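Local coordinates for replication protein A (Methanococcus maripaludis, PDB 3E0E) that probably binds DNA, as part of a larger replication protein of which this piece is one OB-fold nucleic acid binding domain, at residues 42-56 against 82-94. Sequence-based numbering, arbitrary orientation.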
ATOM      1  N   LEU A  42      -0.264   5.237   2.289  1.00  8.82           N
ATOM      2  CA  LEU A  42      -1.515   5.098   1.560  1.00 11.34           C
ATOM      3  C   LEU A  42      -2.510   4.405   2.469  1.00 10.58           C
ATOM      4  O   LEU A  42      -2.124   3.620   3.331  1.00 11.47           O
ATOM      5  CB  LEU A  42      -1.344   4.211   0.322  1.00 11.28           C
ATOM      6  CG  LEU A  42      -0.315   4.588  -0.739  1.00 11.42           C
ATOM      7  CD1 LEU A  42      -0.377   3.584  -1.895  1.00 11.74           C
ATOM      8  CD2 LEU A  42      -0.595   5.993  -1.230  1.00 12.58           C
ATOM      9  N   PHE A  43      -3.789   4.717   2.306  1.00  9.27           N
ATOM     10  CA  PHE A  43      -4.795   4.007   3.071  1.00 10.60           C
ATOM     11  C   PHE A  43      -5.516   3.219   1.992  1.00 10.04           C
ATOM     12  O   PHE A  43      -6.076   3.787   1.058  1.00 10.69           O
ATOM     13  CB  PHE A  43      -5.756   4.945   3.798  1.00 14.87           C
ATOM     14  CG  PHE A  43      -6.537   4.257   4.878  1.00 19.00           C
ATOM     15  CD1 PHE A  43      -7.906   4.067   4.757  1.00 20.88           C
ATOM     16  CD2 PHE A  43      -5.885   3.747   5.997  1.00 20.68           C
ATOM     17  CE1 PHE A  43      -8.620   3.376   5.733  1.00 23.04           C
ATOM     18  CE2 PHE A  43      -6.587   3.054   6.980  1.00 24.76           C
ATOM     19  CZ  PHE A  43      -7.959   2.868   6.847  1.00 24.01           C
ATOM     20  N   LEU A  44      -5.468   1.900   2.120  1.00 11.30           N
ATOM     21  CA  LEU A  44      -6.051   0.997   1.137  1.00  9.54           C
ATOM     22  C   LEU A  44      -7.298   0.308   1.652  1.00 10.71           C
ATOM     23  O   LEU A  44      -7.403   0.011   2.837  1.00 10.64           O
ATOM     24  CB  LEU A  44      -5.006  -0.046   0.762  1.00  9.11           C
ATOM     25  CG  LEU A  44      -3.691   0.546   0.246  1.00  9.08           C
ATOM     26  CD1 LEU A  44      -2.614  -0.515   0.270  1.00 11.29           C
ATOM     27  CD2 LEU A  44      -3.888   1.097  -1.158  1.00 12.86           C
ATOM     28  N   LYS A  45      -8.233   0.030   0.751  1.00 10.61           N
ATOM     29  CA  LYS A  45      -9.472  -0.624   1.144  1.00 13.56           C
ATOM     30  C   LYS A  45     -10.024  -1.537   0.062  1.00 12.58           C
ATOM     31  O   LYS A  45      -9.865  -1.268  -1.123  1.00 11.93           O
ATOM     32  CB  LYS A  45     -10.537   0.432   1.471  1.00 17.56           C
ATOM     33  CG  LYS A  45     -11.894  -0.157   1.848  1.00 21.29           C
ATOM     34  CD  LYS A  45     -12.978   0.902   2.025  1.00 24.56           C
ATOM     35  CE  LYS A  45     -13.392   1.521   0.697  1.00 27.36           C
ATOM     36  NZ  LYS A  45     -14.613   2.376   0.831  1.00 27.69           N
ATOM     37  N   ASP A  46     -10.639  -2.640   0.478  1.00 11.99           N
ATOM     38  CA  ASP A  46     -11.309  -3.533  -0.458  1.00 12.83           C
ATOM     39  C   ASP A  46     -12.654  -3.852   0.179  1.00 13.41           C
ATOM     40  O   ASP A  46     -13.030  -3.193   1.148  1.00 13.33           O
ATOM     41  CB  ASP A  46     -10.493  -4.805  -0.787  1.00 13.72           C
ATOM     42  CG  ASP A  46     -10.236  -5.708   0.409  1.00 12.08           C
ATOM     43  OD1 ASP A  46     -10.897  -5.597   1.459  1.00 12.39           O
ATOM     44  OD2 ASP A  46      -9.351  -6.576   0.266  1.00 13.74           O
ATOM     45  N   ASP A  47     -13.386  -4.830  -0.346  1.00 14.39           N
ATOM     46  CA  ASP A  47     -14.699  -5.134   0.214  1.00 16.00           C
ATOM     47  C   ASP A  47     -14.694  -5.853   1.556  1.00 16.85           C
ATOM     48  O   ASP A  47     -15.760  -6.153   2.096  1.00 17.21           O
ATOM     49  CB  ASP A  47     -15.540  -5.933  -0.794  1.00 18.43           C
ATOM     50  CG  ASP A  47     -14.894  -7.247  -1.194  1.00 22.76           C
ATOM     51  OD1 ASP A  47     -15.541  -8.024  -1.933  1.00 23.36           O
ATOM     52  OD2 ASP A  47     -13.746  -7.508  -0.779  1.00 24.55           O
ATOM     53  N   THR A  48     -13.511  -6.109   2.110  1.00 13.53           N
ATOM     54  CA  THR A  48     -13.408  -6.812   3.387  1.00 13.41           C
ATOM     55  C   THR A  48     -12.746  -6.015   4.504  1.00 14.44           C
ATOM     56  O   THR A  48     -12.812  -6.405   5.669  1.00 15.89           O
ATOM     57  CB  THR A  48     -12.623  -8.131   3.242  1.00 14.62           C
ATOM     58  OG1 THR A  48     -11.240  -7.843   2.993  1.00 11.80           O
ATOM     59  CG2 THR A  48     -13.180  -8.960   2.099  1.00 14.49           C
ATOM     60  N   GLY A  49     -12.094  -4.913   4.161  1.00 15.48           N
ATOM     61  CA  GLY A  49     -11.446  -4.122   5.190  1.00 15.15           C
ATOM     62  C   GLY A  49     -10.527  -3.052   4.648  1.00 15.41           C
ATOM     63  O   GLY A  49     -10.544  -2.749   3.456  1.00 13.69           O
ATOM     64  N   SER A  50      -9.720  -2.481   5.534  1.00 13.10           N
ATOM     65  CA  SER A  50      -8.790  -1.431   5.153  1.00 13.45           C
ATOM     66  C   SER A  50      -7.457  -1.647   5.858  1.00 14.22           C
ATOM     67  O   SER A  50      -7.393  -2.280   6.914  1.00 13.34           O
ATOM     68  CB  SER A  50      -9.358  -0.066   5.534  1.00 16.37           C
ATOM     69  OG  SER A  50      -9.561   0.020   6.933  1.00 18.68           O
ATOM     70  N   ILE A  51      -6.393  -1.114   5.274  1.00 11.73           N
ATOM     71  CA  ILE A  51      -5.070  -1.265   5.856  1.00 11.66           C
ATOM     72  C   ILE A  51      -4.153  -0.161   5.345  1.00 12.13           C
ATOM     73  O   ILE A  51      -4.347   0.351   4.244  1.00  7.62           O
ATOM     74  CB  ILE A  51      -4.482  -2.636   5.480  1.00 11.30           C
ATOM     75  CG1 ILE A  51      -3.161  -2.873   6.215  1.00 11.48           C
ATOM     76  CG2 ILE A  51      -4.272  -2.707   3.967  1.00 10.34           C
ATOM     77  CD1 ILE A  51      -2.613  -4.264   6.029  1.00 10.87           C
ATOM     78  N   ARG A  52      -3.171   0.212   6.158  1.00 10.58           N
ATOM     79  CA  ARG A  52      -2.210   1.241   5.781  1.00 12.13           C
ATOM     80  C   ARG A  52      -1.121   0.592   4.939  1.00 11.64           C
ATOM     81  O   ARG A  52      -0.681  -0.514   5.234  1.00 11.73           O
ATOM     82  CB  ARG A  52      -1.575   1.855   7.029  1.00 13.09           C
ATOM     83  CG  ARG A  52      -0.549   2.938   6.746  1.00 17.10           C
ATOM     84  CD  ARG A  52       0.319   3.178   7.965  1.00 19.74           C
ATOM     85  NE  ARG A  52       1.172   4.350   7.815  1.00 21.24           N
ATOM     86  CZ  ARG A  52       2.352   4.500   8.410  1.00 21.07           C
ATOM     87  NH1 ARG A  52       2.832   3.547   9.199  1.00 22.38           N
ATOM     88  NH2 ARG A  52       3.050   5.610   8.219  1.00 22.75           N
ATOM     89  N   GLY A  53      -0.706   1.282   3.883  1.00 10.29           N
ATOM     90  CA  GLY A  53       0.353   0.774   3.031  1.00  9.27           C
ATOM     91  C   GLY A  53       1.494   1.768   3.064  1.00  9.57           C
ATOM     92  O   GLY A  53       1.253   2.972   3.047  1.00 11.09           O
ATOM     93  N   THR A  54       2.731   1.285   3.129  1.00  9.47           N
ATOM     94  CA  THR A  54       3.873   2.187   3.160  1.00  8.70           C
ATOM     95  C   THR A  54       4.788   2.019   1.948  1.00  9.39           C
ATOM     96  O   THR A  54       5.344   0.945   1.704  1.00  9.19           O
ATOM     97  CB  THR A  54       4.695   2.015   4.459  1.00 10.48           C
ATOM     98  OG1 THR A  54       5.114   0.652   4.597  1.00 10.20           O
ATOM     99  CG2 THR A  54       3.857   2.406   5.670  1.00  8.23           C
ATOM    100  N   LEU A  55       4.913   3.098   1.185  1.00  8.74           N
ATOM    101  CA  LEU A  55       5.754   3.138  -0.005  1.00  9.44           C
ATOM    102  C   LEU A  55       7.078   3.731   0.444  1.00  9.78           C
ATOM    103  O   LEU A  55       7.113   4.842   0.968  1.00  6.40           O
ATOM    104  CB  LEU A  55       5.118   4.036  -1.069  1.00  8.44           C
ATOM    105  CG  LEU A  55       3.782   3.595  -1.673  1.00  9.93           C
ATOM    106  CD1 LEU A  55       3.207   4.728  -2.500  1.00  7.26           C
ATOM    107  CD2 LEU A  55       3.976   2.343  -2.524  1.00  9.32           C
ATOM    108  N   TRP A  56       8.166   2.997   0.242  1.00 10.54           N
ATOM    109  CA  TRP A  56       9.471   3.474   0.676  1.00  8.99           C
ATOM    110  C   TRP A  56      10.403   3.883  -0.451  1.00 10.79           C
ATOM    111  O   TRP A  56      10.343   3.351  -1.561  1.00 12.45           O
ATOM    112  CB  TRP A  56      10.177   2.410   1.525  1.00  9.31           C
ATOM    113  CG  TRP A  56       9.404   1.987   2.726  1.00 10.13           C
ATOM    114  CD1 TRP A  56       8.600   0.892   2.842  1.00 10.75           C
ATOM    115  CD2 TRP A  56       9.358   2.656   3.990  1.00 10.66           C
ATOM    116  NE1 TRP A  56       8.055   0.835   4.101  1.00 12.28           N
ATOM    117  CE2 TRP A  56       8.504   1.907   4.827  1.00 12.86           C
ATOM    118  CE3 TRP A  56       9.957   3.819   4.496  1.00 11.78           C
ATOM    119  CZ2 TRP A  56       8.231   2.281   6.147  1.00 11.79           C
ATOM    120  CZ3 TRP A  56       9.686   4.191   5.811  1.00 11.05           C
ATOM    121  CH2 TRP A  56       8.830   3.422   6.619  1.00 12.09           C
ATOM    122  N   GLY A  82      -3.223  -1.093  13.515  1.00 35.49           N
ATOM    123  CA  GLY A  82      -2.964  -2.498  13.766  1.00 33.51           C
ATOM    124  C   GLY A  82      -1.969  -3.077  12.780  1.00 32.54           C
ATOM    125  O   GLY A  82      -0.763  -3.095  13.033  1.00 34.15           O
ATOM    126  N   LEU A  83      -2.474  -3.556  11.650  1.00 29.36           N
ATOM    127  CA  LEU A  83      -1.617  -4.132  10.628  1.00 25.21           C
ATOM    128  C   LEU A  83      -1.320  -3.116   9.540  1.00 22.64           C
ATOM    129  O   LEU A  83      -2.097  -2.191   9.306  1.00 22.77           O
ATOM    130  CB  LEU A  83      -2.280  -5.365  10.004  1.00 25.72           C
ATOM    131  CG  LEU A  83      -2.538  -6.561  10.922  1.00 25.69           C
ATOM    132  CD1 LEU A  83      -3.232  -7.661  10.134  1.00 25.63           C
ATOM    133  CD2 LEU A  83      -1.224  -7.065  11.498  1.00 23.64           C
ATOM    134  N   GLU A  84      -0.179  -3.289   8.887  1.00 19.64           N
ATOM    135  CA  GLU A  84       0.230  -2.413   7.800  1.00 16.61           C
ATOM    136  C   GLU A  84       0.967  -3.276   6.797  1.00 14.71           C
ATOM    137  O   GLU A  84       1.500  -4.328   7.145  1.00 13.59           O
ATOM    138  CB  GLU A  84       1.179  -1.321   8.295  1.00 20.99           C
ATOM    139  CG  GLU A  84       0.708  -0.558   9.513  1.00 25.70           C
ATOM    140  CD  GLU A  84       1.628   0.602   9.845  1.00 28.19           C
ATOM    141  OE1 GLU A  84       2.850   0.468   9.622  1.00 27.65           O
ATOM    142  OE2 GLU A  84       1.133   1.641  10.334  1.00 32.09           O
ATOM    143  N   ILE A  85       0.992  -2.843   5.547  1.00 12.81           N
ATOM    144  CA  ILE A  85       1.700  -3.605   4.539  1.00 12.20           C
ATOM    145  C   ILE A  85       2.848  -2.765   3.990  1.00 12.62           C
ATOM    146  O   ILE A  85       2.636  -1.664   3.471  1.00 13.21           O
ATOM    147  CB  ILE A  85       0.744  -4.052   3.404  1.00 15.05           C
ATOM    148  CG1 ILE A  85       1.523  -4.837   2.348  1.00 15.07           C
ATOM    149  CG2 ILE A  85       0.035  -2.841   2.800  1.00 14.37           C
ATOM    150  CD1 ILE A  85       0.641  -5.621   1.397  1.00 17.33           C
ATOM    151  N   SER A  86       4.066  -3.279   4.145  1.00 11.06           N
ATOM    152  CA  SER A  86       5.261  -2.606   3.649  1.00 10.95           C
ATOM    153  C   SER A  86       5.309  -3.016   2.190  1.00  9.58           C
ATOM    154  O   SER A  86       5.482  -4.192   1.871  1.00 10.39           O
ATOM    155  CB  SER A  86       6.503  -3.093   4.392  1.00 13.90           C
ATOM    156  OG  SER A  86       7.631  -2.312   4.046  1.00 13.43           O
ATOM    157  N   VAL A  87       5.138  -2.042   1.306  1.00  9.11           N
ATOM    158  CA  VAL A  87       5.092  -2.315  -0.119  1.00  8.83           C
ATOM    159  C   VAL A  87       6.406  -2.662  -0.790  1.00  9.70           C
ATOM    160  O   VAL A  87       7.391  -1.920  -0.688  1.00 12.73           O
ATOM    161  CB  VAL A  87       4.455  -1.132  -0.877  1.00 10.22           C
ATOM    162  CG1 VAL A  87       4.259  -1.491  -2.339  1.00 11.09           C
ATOM    163  CG2 VAL A  87       3.127  -0.773  -0.239  1.00 10.78           C
ATOM    164  N   ASP A  88       6.406  -3.806  -1.470  1.00  9.47           N
ATOM    165  CA  ASP A  88       7.564  -4.284  -2.226  1.00  9.77           C
ATOM    166  C   ASP A  88       7.357  -3.876  -3.680  1.00 10.39           C
ATOM    167  O   ASP A  88       8.295  -3.495  -4.377  1.00 12.76           O
ATOM    168  CB  ASP A  88       7.669  -5.810  -2.150  1.00 13.12           C
ATOM    169  CG  ASP A  88       8.094  -6.299  -0.781  1.00 15.50           C
ATOM    170  OD1 ASP A  88       7.812  -7.469  -0.459  1.00 17.01           O
ATOM    171  OD2 ASP A  88       8.721  -5.516  -0.037  1.00 19.56           O
ATOM    172  N   ASN A  89       6.111  -3.955  -4.132  1.00 11.02           N
ATOM    173  CA  ASN A  89       5.779  -3.604  -5.505  1.00  9.35           C
ATOM    174  C   ASN A  89       4.346  -3.103  -5.598  1.00  7.80           C
ATOM    175  O   ASN A  89       3.474  -3.536  -4.843  1.00  8.33           O
ATOM    176  CB  ASN A  89       5.954  -4.824  -6.417  1.00 13.06           C
ATOM    177  CG  ASN A  89       5.681  -4.506  -7.872  1.00 16.22           C
ATOM    178  OD1 ASN A  89       4.649  -4.894  -8.427  1.00 19.62           O
ATOM    179  ND2 ASN A  89       6.601  -3.785  -8.498  1.00 21.29           N
ATOM    180  N   ILE A  90       4.115  -2.168  -6.514  1.00  7.80           N
ATOM    181  CA  ILE A  90       2.781  -1.620  -6.714  1.00  7.91           C
ATOM    182  C   ILE A  90       2.539  -1.328  -8.194  1.00 10.28           C
ATOM    183  O   ILE A  90       3.442  -0.896  -8.917  1.00 12.49           O
ATOM    184  CB  ILE A  90       2.566  -0.327  -5.874  1.00  8.86           C
ATOM    185  CG1 ILE A  90       1.141   0.198  -6.080  1.00  9.66           C
ATOM    186  CG2 ILE A  90       3.616   0.724  -6.230  1.00  6.94           C
ATOM    187  CD1 ILE A  90       0.743   1.279  -5.081  1.00 10.02           C
ATOM    188  N   GLY A  91       1.319  -1.603  -8.638  1.00 10.84           N
ATOM    189  CA  GLY A  91       0.945  -1.358 -10.018  1.00 10.76           C
ATOM    190  C   GLY A  91      -0.501  -0.929 -10.027  1.00  9.43           C
ATOM    191  O   GLY A  91      -1.251  -1.270  -9.118  1.00 11.47           O
ATOM    192  N   ILE A  92      -0.906  -0.179 -11.042  1.00 10.57           N
ATOM    193  CA  ILE A  92      -2.286   0.277 -11.122  1.00 12.23           C
ATOM    194  C   ILE A  92      -3.129  -0.674 -11.966  1.00 12.80           C
ATOM    195  O   ILE A  92      -2.833  -0.918 -13.137  1.00 15.28           O
ATOM    196  CB  ILE A  92      -2.360   1.691 -11.730  1.00 11.60           C
ATOM    197  CG1 ILE A  92      -1.553   2.665 -10.871  1.00 14.40           C
ATOM    198  CG2 ILE A  92      -3.807   2.141 -11.830  1.00 14.33           C
ATOM    199  CD1 ILE A  92      -1.409   4.033 -11.472  1.00 17.36           C
ATOM    200  N   ILE A  93      -4.178  -1.213 -11.357  1.00 10.86           N
ATOM    201  CA  ILE A  93      -5.080  -2.123 -12.045  1.00 12.82           C
ATOM    202  C   ILE A  93      -6.078  -1.308 -12.858  1.00 13.07           C
ATOM    203  O   ILE A  93      -6.238  -1.511 -14.061  1.00 13.47           O
ATOM    204  CB  ILE A  93      -5.862  -2.988 -11.039  1.00 13.17           C
ATOM    205  CG1 ILE A  93      -4.887  -3.824 -10.206  1.00 14.53           C
ATOM    206  CG2 ILE A  93      -6.890  -3.840 -11.769  1.00 11.56           C
ATOM    207  CD1 ILE A  93      -3.953  -4.686 -11.008  1.00 19.44           C
ATOM    208  N   GLU A  94      -6.734  -0.372 -12.186  1.00 12.08           N
ATOM    209  CA  GLU A  94      -7.725   0.485 -12.817  1.00 13.13           C
ATOM    210  C   GLU A  94      -7.575   1.897 -12.271  1.00 13.90           C
ATOM    211  O   GLU A  94      -7.624   2.115 -11.060  1.00 14.72           O
ATOM    212  CB  GLU A  94      -9.128  -0.053 -12.528  1.00 12.93           C
ATOM    213  CG  GLU A  94     -10.265   0.758 -13.116  1.00 17.10           C
ATOM    214  CD  GLU A  94     -11.606   0.091 -12.900  1.00 18.08           C
ATOM    215  OE1 GLU A  94     -11.922  -0.873 -13.632  1.00 21.62           O
ATOM    216  OE2 GLU A  94     -12.336   0.518 -11.985  1.00 18.45           O
TER
HETATM  217  O   HOH W   1      -3.780  -0.304   9.157  1.00 28.32           O
HETATM  218  O   HOH W   2       8.320   0.529  -0.814  1.00 32.83           O
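Gly53 pairs with Ile85 and Thr54 with Ser86 in a short parallel ladder between strands 49-56 and 83-87, whose axes approach to 4.8 Å at a crossing angle of -29°. Three backbone bonds define it: Ile85 N to Arg52 O (2.9 Å), Thr54 N to Ile85 O (3.0 Å) and Val87 N to Thr54 O. Where the strands splay, water takes over: one water links Arg52 N to Leu83 O, another Trp56 N to Val87 O.

On the face carrying Arg52, Thr54, Glu84 and Ser86, with CG of Arg52 anti to the backbone N (chi1 180°), the extended chain runs alongside Glu84, and NH1 forms a salt bridge to OE2 (2.8 Å). OE2 is met on its syn side but 33° out of the carboxylate plane. Thr54 CG2 lies 3.7 Å above the guanidinium plane of Arg52, and NH2 is hydrogen-bonded to Ser41 OG, so two polar partners hold the group. Further along, Trp56 turns its ring edge to Ser86, NE1 making a weak bond to OG.

Among the apolar residues, Ile51 CG1 lies 3.3 Å from Leu83 O, and its CD1 packs beside Leu83 CB and Ile85 CB. Leu55 CD2 lies 3.8 Å from Val87 CG1. The chain turns at Asp88 before Ile90 reaches Leu42, tip to tip through their CD1 methyls (4.1 Å). This is the parallel pairing that helps close an OB-fold barrel: strand 37-46 flanks 49-56 antiparallel, strand 69-78 pairs with both 83-87 and 89-92, and Val72 packs against Leu44 and Val87.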